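Local structure of Wnt inhibitor of Dorsal protein (Drosophila melanogaster, 4KRR) at residues A94-P97 and T98-L101; E102-E105 and K106-S110; L165-M168 and Y169-I173. The protein probably acts as a secreted Wnt-family ligand of frizzled receptors; this chain is its N-terminal domain with the linker. One frame throughout, in Å; residues are numbered along the deposited sequence.

Contact 1 of 3, residues A94-P97 and T98-L101; sequences AHEP and TKAL
Glu96 and Lys99 lie side by side at the start of helix 97-107 and point the same way. Their charged ends form a salt bridge, with Glu96 OE2 3.5 Å from Lys99 NZ. Further in, the methylenes also touch, Glu96 CB to Lys99 CG at 3.7 Å. The Glu96 chain stays extended beyond CG, while Lys99 bends at chi2 (-66°) and again at chi4. These bends bring the ammonium back alongside the carboxylate.

The backbone provides the other bonds. Ala100 N gives its proton to Glu96 O at 3.3 Å. Leu101 N gives its proton to Pro97 O at the shorter distance of 2.8 Å. These are the first i to i+4 bonds of the helix. Side-chain carbons pack near the same carbonyl: Leu101 CG lies 3.3 Å from Pro97 O, and Ala100 CB lies 3.5 Å from it.

Glu96 is the N-cap residue, and Pro97 takes the first helical position. A proline suits this place, since its nitrogen has no hydrogen to offer and none is needed there.

Outside the turn, Ala100 packs on Leu70 and Thr71 of helix 53-75, and Leu101 on Leu126 and Gln127 of helix 113-127. Thr98 OG1 is hydrogen-bonded to Gln127 NE2. Before the cap, His95 pairs through its backbone with Ala153 of strand 149-155, so the turn joins the strand region to the helical bundle.

The salt bridge is long and joins partly exposed Glu96 to exposed Lys99, so it is probably modest in strength. A carboxylate at a helix N-terminus would also be favoured by the helix dipole, which suggests that Glu96 remains ionised.

Contact 2 of 3, residues E102-E105 and K106-S110; sequences EQYE and KHFGS
Tyr104 and Phe108 make the aromatic part of this contact, one helical turn apart at the end of helix 97-107. Their ring centres are 4.7 Å apart and the planes meet obliquely at 33°. Phe108 CD2 sits over one face of the Tyr104 ring, towards the rim, and comes within 3.4 Å of Tyr104 CE2. With CG anti to the backbone N (chi1 -176°), Tyr104 reaches along the helix towards Phe108. It also packs on Met63, Ile66 and Val67 of helix 53-75. Nearby, the His107 ring stacks on Trp8.

The main-chain bonds are those of a helix running out. Lys106 N donates to Glu102 O, and His107 N to Gln103 O at 3.0 Å. Phe108 N to Tyr104 O is weak, bent to 127°.

Among the polar side chains, Glu105 OE2 lies 3.1 Å from Ser110 OG. The proton of this pair is not settled, as another acceptor is within reach. Ser110 OG and Tyr104 OH also each bond to O1 of a glycerol, probably from the crystallisation liquor.

This is the C-terminal end of helix 97-107: Phe108 is the first residue to leave helical angles, and the chain passes into the loop before helix 113-127.

Contact 3 of 3, residues L165-M168 and Y169-I173; sequences LLQM and YDDAI
Gln167 and Asp171 are joined by a side-chain hydrogen bond across one helical turn. Gln167 NE2 donates to Asp171 OD2 at 2.9 Å, almost straight at 172°. The acceptor oxygen is met on its syn side, with the donor 35° out of the carboxylate plane. Asp171 OD2 itself lies in the amide plane of Gln167, although the two planes are 43° apart. A bend at chi2 folds the glutamine towards the aspartate.

Backbone acceptors are taken up in turn. Leu165 O receives Tyr169 N at 2.7 Å, and Leu166 O receives Asp170 N. Asp171 N donates to Gln167 O at 3.0 Å and only weakly to Met168 O.

This is the C-terminal turn of helix 158-170. Asp171 is the first residue to leave helical angles, and the chain then enters short strand 173-174, where Ile173 bonds through its backbone to Leu194 and Phe196.

Tyr169 meets Leu166 in two ways: Leu166 O sits at the edge of the ring, and Leu166 CD1 is 4.0 Å from Tyr169 CD2. The tyrosine's polar groups are satisfied further off. Its OH bonds to Glu54 OE2, and its main-chain O accepts from Arg53 NH1.

In the fold
Contacts 1 and 2 share helix 97-107, one at its start and the other at its end, with centres about 13 Å apart. Contact 3 closes helix 158-170, and its centre is about 24 Å from that of contact 1, on the opposite side of the chain's centre. Contacts 1 and 3 are partly buried; contact 2 is a surface contact. All three place residues against helix 53-75, and contacts 1 and 3 also reach helix 113-127. Their chemistry differs: contact 1 pairs opposite charges at a helix start, contact 2 combines an oblique aromatic pair with a polar Glu105-Ser110 contact at the exposed helix end, and contact 3 uses an amide-carboxylate bond where a helix gives way to a strand.

Contact 1 of 3, residues A94-P97 and T98-L101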
loop_
_atom_site.group_PDB
_atom_site.type_symbol
_atom_site.label_atom_id
_atom_site.label_comp_id
_atom_site.label_asym_id
_atom_site.label_seq_id
_atom_site.Cartn_x
_atom_site.Cartn_y
_atom_site.Cartn_z
ATOM N N ALA A 94 -4.262 -18.611 -3.332
ATOM C CA ALA A 94 -4.390 -17.665 -2.230
ATOM C C ALA A 94 -3.344 -16.559 -2.308
ATOM O O ALA A 94 -2.191 -16.803 -2.667
ATOM C CB ALA A 94 -4.296 -18.388 -0.895
ATOM N N HIS A 95 -3.754 -15.343 -1.970
ATOM C CA HIS A 95 -2.841 -14.210 -1.985
ATOM C C HIS A 95 -1.790 -14.344 -0.893
ATOM O O HIS A 95 -2.068 -14.863 0.189
ATOM C CB HIS A 95 -3.606 -12.894 -1.837
ATOM C CG HIS A 95 -4.363 -12.496 -3.064
ATOM N ND1 HIS A 95 -4.723 -11.191 -3.327
ATOM C CD2 HIS A 95 -4.828 -13.230 -4.103
ATOM C CE1 HIS A 95 -5.376 -11.139 -4.475
ATOM N NE2 HIS A 95 -5.453 -12.364 -4.966
ATOM N N GLU A 96 -0.580 -13.882 -1.192
ATOM C CA GLU A 96 0.531 -13.938 -0.250
ATOM C C GLU A 96 1.187 -12.565 -0.124
ATOM O O GLU A 96 2.259 -12.332 -0.685
ATOM C CB GLU A 96 1.561 -14.977 -0.706
ATOM C CG GLU A 96 1.023 -16.401 -0.756
ATOM C CD GLU A 96 1.978 -17.370 -1.429
ATOM O OE1 GLU A 96 2.249 -17.205 -2.638
ATOM O OE2 GLU A 96 2.457 -18.301 -0.748
ATOM N N PRO A 97 0.541 -11.650 0.619
ATOM C CA PRO A 97 1.030 -10.274 0.759
ATOM C C PRO A 97 2.392 -10.193 1.444
ATOM O O PRO A 97 3.180 -9.304 1.127
ATOM C CB PRO A 97 -0.046 -9.603 1.623
ATOM C CG PRO A 97 -0.724 -10.722 2.337
ATOM C CD PRO A 97 -0.691 -11.883 1.394
ATOM N N THR A 98 2.666 -11.110 2.364
ATOM C CA THR A 98 3.945 -11.120 3.064
ATOM C C THR A 98 5.103 -11.397 2.104
ATOM O O THR A 98 6.156 -10.763 2.193
ATOM C CB THR A 98 3.949 -12.142 4.216
ATOM O OG1 THR A 98 2.947 -11.776 5.174
ATOM C CG2 THR A 98 5.307 -12.176 4.903
ATOM N N LYS A 99 4.898 -12.337 1.185
ATOM C CA LYS A 99 5.890 -12.631 0.155
ATOM C C LYS A 99 6.158 -11.390 -0.692
ATOM O O LYS A 99 7.307 -11.079 -1.011
ATOM C CB LYS A 99 5.417 -13.776 -0.743
ATOM C CG LYS A 99 5.231 -15.106 -0.031
ATOM C CD LYS A 99 6.553 -15.656 0.471
ATOM C CE LYS A 99 6.394 -17.077 0.985
ATOM N NZ LYS A 99 5.902 -17.996 -0.080
ATOM N N ALA A 100 5.086 -10.685 -1.044
ATOM C CA ALA A 100 5.181 -9.483 -1.864
ATOM C C ALA A 100 5.874 -8.351 -1.115
ATOM O O ALA A 100 6.653 -7.597 -1.697
ATOM C CB ALA A 100 3.802 -9.049 -2.326
ATOM N N LEU A 101 5.586 -8.236 0.178
ATOM C CA LEU A 101 6.232 -7.237 1.024
ATOM C C LEU A 101 7.746 -7.444 1.112
ATOM O O LEU A 101 8.501 -6.495 1.323
ATOM C CB LEU A 101 5.625 -7.256 2.426
ATOM C CG LEU A 101 4.268 -6.569 2.562
ATOM C CD1 LEU A 101 3.647 -6.888 3.909
ATOM C CD2 LEU A 101 4.424 -5.066 2.377
#

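Contact 2 of 3, residues E102-E105 and K106-S110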
loop_
_atom_site.group_PDB
_atom_site.type_symbol
_atom_site.label_atom_id
_atom_site.label_comp_id
_atom_site.label_asym_id
_atom_site.label_seq_id
_atom_site.Cartn_x
_atom_site.Cartn_y
_atom_site.Cartn_z
ATOM N N GLU A 102 8.186 -8.688 0.954
ATOM C CA GLU A 102 9.608 -9.004 1.019
ATOM C C GLU A 102 10.317 -8.629 -0.284
ATOM O O GLU A 102 11.430 -8.097 -0.266
ATOM C CB GLU A 102 9.824 -10.483 1.350
ATOM C CG GLU A 102 9.381 -10.878 2.761
ATOM C CD GLU A 102 9.378 -12.380 2.980
ATOM O OE1 GLU A 102 9.492 -13.125 1.984
ATOM O OE2 GLU A 102 9.258 -12.809 4.149
ATOM N N GLN A 103 9.672 -8.905 -1.415
ATOM C CA GLN A 103 10.205 -8.489 -2.709
ATOM C C GLN A 103 10.227 -6.965 -2.816
ATOM O O GLN A 103 11.081 -6.391 -3.494
ATOM C CB GLN A 103 9.397 -9.094 -3.861
ATOM C CG GLN A 103 9.366 -10.616 -3.862
ATOM C CD GLN A 103 9.246 -11.202 -5.256
ATOM O OE1 GLN A 103 9.677 -10.595 -6.238
ATOM N NE2 GLN A 103 8.661 -12.392 -5.349
ATOM N N TYR A 104 9.285 -6.317 -2.138
ATOM C CA TYR A 104 9.239 -4.863 -2.108
ATOM C C TYR A 104 10.416 -4.311 -1.314
ATOM O O TYR A 104 11.079 -3.370 -1.748
ATOM C CB TYR A 104 7.917 -4.370 -1.510
ATOM C CG TYR A 104 7.761 -2.861 -1.539
ATOM C CD1 TYR A 104 8.260 -2.070 -0.511
ATOM C CD2 TYR A 104 7.116 -2.230 -2.597
ATOM C CE1 TYR A 104 8.127 -0.694 -0.536
ATOM C CE2 TYR A 104 6.975 -0.851 -2.629
ATOM C CZ TYR A 104 7.484 -0.091 -1.595
ATOM O OH TYR A 104 7.352 1.279 -1.615
ATOM N N GLU A 105 10.670 -4.899 -0.147
ATOM C CA GLU A 105 11.746 -4.441 0.726
ATOM C C GLU A 105 13.111 -4.777 0.130
ATOM O O GLU A 105 14.127 -4.208 0.520
ATOM C CB GLU A 105 11.609 -5.050 2.125
ATOM C CG GLU A 105 12.532 -4.433 3.173
ATOM C CD GLU A 105 12.392 -5.082 4.535
ATOM O OE1 GLU A 105 11.587 -6.027 4.669
ATOM O OE2 GLU A 105 13.089 -4.644 5.476
ATOM N N LYS A 106 13.127 -5.709 -0.816
ATOM C CA LYS A 106 14.352 -6.054 -1.521
ATOM C C LYS A 106 14.645 -5.013 -2.591
ATOM O O LYS A 106 15.743 -4.459 -2.648
ATOM C CB LYS A 106 14.224 -7.426 -2.177
ATOM C CG LYS A 106 15.202 -8.466 -1.663
ATOM C CD LYS A 106 14.657 -9.176 -0.438
ATOM C CE LYS A 106 15.387 -10.488 -0.202
ATOM N NZ LYS A 106 14.728 -11.309 0.851
ATOM N N HIS A 107 13.655 -4.757 -3.442
ATOM C CA HIS A 107 13.807 -3.810 -4.539
ATOM C C HIS A 107 14.007 -2.407 -3.990
ATOM O O HIS A 107 15.089 -1.832 -4.102
ATOM C CB HIS A 107 12.583 -3.850 -5.454
ATOM C CG HIS A 107 12.738 -3.049 -6.709
ATOM N ND1 HIS A 107 13.679 -3.348 -7.671
ATOM C CD2 HIS A 107 12.071 -1.961 -7.161
ATOM C CE1 HIS A 107 13.585 -2.478 -8.661
ATOM N NE2 HIS A 107 12.618 -1.625 -8.376
ATOM N N PHE A 108 12.955 -1.859 -3.395
ATOM C CA PHE A 108 13.053 -0.575 -2.720
ATOM C C PHE A 108 13.708 -0.806 -1.369
ATOM O O PHE A 108 13.765 -1.935 -0.891
ATOM C CB PHE A 108 11.670 0.053 -2.558
ATOM C CG PHE A 108 10.901 0.156 -3.844
ATOM C CD1 PHE A 108 11.064 1.248 -4.680
ATOM C CD2 PHE A 108 10.020 -0.846 -4.223
ATOM C CE1 PHE A 108 10.360 1.344 -5.866
ATOM C CE2 PHE A 108 9.312 -0.758 -5.409
ATOM C CZ PHE A 108 9.482 0.338 -6.231
ATOM N N GLY A 109 14.208 0.257 -0.753
ATOM C CA GLY A 109 14.952 0.122 0.485
ATOM C C GLY A 109 14.090 -0.271 1.668
ATOM O O GLY A 109 12.868 -0.356 1.563
ATOM N N SER A 110 14.734 -0.513 2.802
ATOM C CA SER A 110 14.015 -0.784 4.037
ATOM C C SER A 110 13.640 0.533 4.711
ATOM O O SER A 110 12.620 0.629 5.390
ATOM C CB SER A 110 14.866 -1.642 4.971
ATOM O OG SER A 110 14.218 -1.837 6.213
#

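Contact 3 of 3, residues L165-M168 and Y169-I173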
loop_
_atom_site.group_PDB
_atom_site.type_symbol
_atom_site.label_atom_id
_atom_site.label_comp_id
_atom_site.label_asym_id
_atom_site.label_seq_id
_atom_site.Cartn_x
_atom_site.Cartn_y
_atom_site.Cartn_z
ATOM N N LEU A 165 -5.939 3.765 4.906
ATOM C CA LEU A 165 -4.773 4.643 4.863
ATOM C C LEU A 165 -5.173 6.104 5.046
ATOM O O LEU A 165 -4.442 6.881 5.661
ATOM C CB LEU A 165 -3.995 4.452 3.561
ATOM C CG LEU A 165 -3.181 3.160 3.458
ATOM C CD1 LEU A 165 -2.584 3.015 2.069
ATOM C CD2 LEU A 165 -2.086 3.132 4.515
ATOM N N LEU A 166 -6.337 6.471 4.514
ATOM C CA LEU A 166 -6.878 7.812 4.713
ATOM C C LEU A 166 -7.131 8.057 6.197
ATOM O O LEU A 166 -6.848 9.137 6.717
ATOM C CB LEU A 166 -8.173 8.008 3.918
ATOM C CG LEU A 166 -8.786 9.409 4.014
ATOM C CD1 LEU A 166 -7.783 10.452 3.537
ATOM C CD2 LEU A 166 -10.087 9.513 3.226
ATOM N N GLN A 167 -7.659 7.042 6.873
ATOM C CA GLN A 167 -7.904 7.115 8.309
ATOM C C GLN A 167 -6.588 7.260 9.070
ATOM O O GLN A 167 -6.463 8.098 9.963
ATOM C CB GLN A 167 -8.660 5.873 8.788
ATOM C CG GLN A 167 -9.081 5.922 10.249
ATOM C CD GLN A 167 -10.096 7.014 10.528
ATOM O OE1 GLN A 167 -11.105 7.136 9.830
ATOM N NE2 GLN A 167 -9.832 7.821 11.551
ATOM N N MET A 168 -5.606 6.441 8.707
ATOM C CA MET A 168 -4.287 6.506 9.329
ATOM C C MET A 168 -3.603 7.839 9.042
ATOM O O MET A 168 -2.865 8.363 9.879
ATOM C CB MET A 168 -3.416 5.341 8.868
ATOM C CG MET A 168 -3.547 4.102 9.735
ATOM S SD MET A 168 -2.622 2.704 9.075
ATOM C CE MET A 168 -3.690 2.240 7.721
ATOM N N TYR A 169 -3.851 8.377 7.852
ATOM C CA TYR A 169 -3.400 9.719 7.508
ATOM C C TYR A 169 -4.021 10.750 8.452
ATOM O O TYR A 169 -3.344 11.677 8.897
ATOM C CB TYR A 169 -3.741 10.031 6.045
ATOM C CG TYR A 169 -3.752 11.500 5.670
ATOM C CD1 TYR A 169 -2.584 12.156 5.288
ATOM C CD2 TYR A 169 -4.939 12.220 5.662
ATOM C CE1 TYR A 169 -2.603 13.500 4.928
ATOM C CE2 TYR A 169 -4.967 13.557 5.309
ATOM C CZ TYR A 169 -3.799 14.193 4.944
ATOM O OH TYR A 169 -3.842 15.526 4.593
ATOM N N ASP A 170 -5.302 10.575 8.765
ATOM C CA ASP A 170 -6.006 11.490 9.664
ATOM C C ASP A 170 -5.469 11.405 11.088
ATOM O O ASP A 170 -5.416 12.409 11.798
ATOM C CB ASP A 170 -7.510 11.192 9.687
ATOM C CG ASP A 170 -8.194 11.489 8.363
ATOM O OD1 ASP A 170 -7.652 12.280 7.564
ATOM O OD2 ASP A 170 -9.286 10.932 8.131
ATOM N N ASP A 171 -5.083 10.202 11.503
ATOM C CA ASP A 171 -4.666 9.961 12.880
ATOM C C ASP A 171 -3.150 9.891 13.030
ATOM O O ASP A 171 -2.642 9.377 14.028
ATOM C CB ASP A 171 -5.294 8.667 13.401
ATOM C CG ASP A 171 -6.810 8.725 13.432
ATOM O OD1 ASP A 171 -7.361 9.816 13.693
ATOM O OD2 ASP A 171 -7.448 7.679 13.196
ATOM N N ALA A 172 -2.432 10.409 12.039
ATOM C CA ALA A 172 -0.973 10.359 12.033
ATOM C C ALA A 172 -0.361 11.135 13.197
ATOM O O ALA A 172 -0.918 12.139 13.650
ATOM C CB ALA A 172 -0.433 10.878 10.709
ATOM N N ILE A 173 0.788 10.666 13.674
ATOM C CA ILE A 173 1.471 11.302 14.796
ATOM C C ILE A 173 2.630 12.164 14.319
ATOM O O ILE A 173 3.477 11.710 13.546
ATOM C CB ILE A 173 2.026 10.257 15.779
ATOM C CG1 ILE A 173 0.928 9.281 16.200
ATOM C CG2 ILE A 173 2.650 10.940 16.994
ATOM C CD1 ILE A 173 1.426 8.144 17.062
#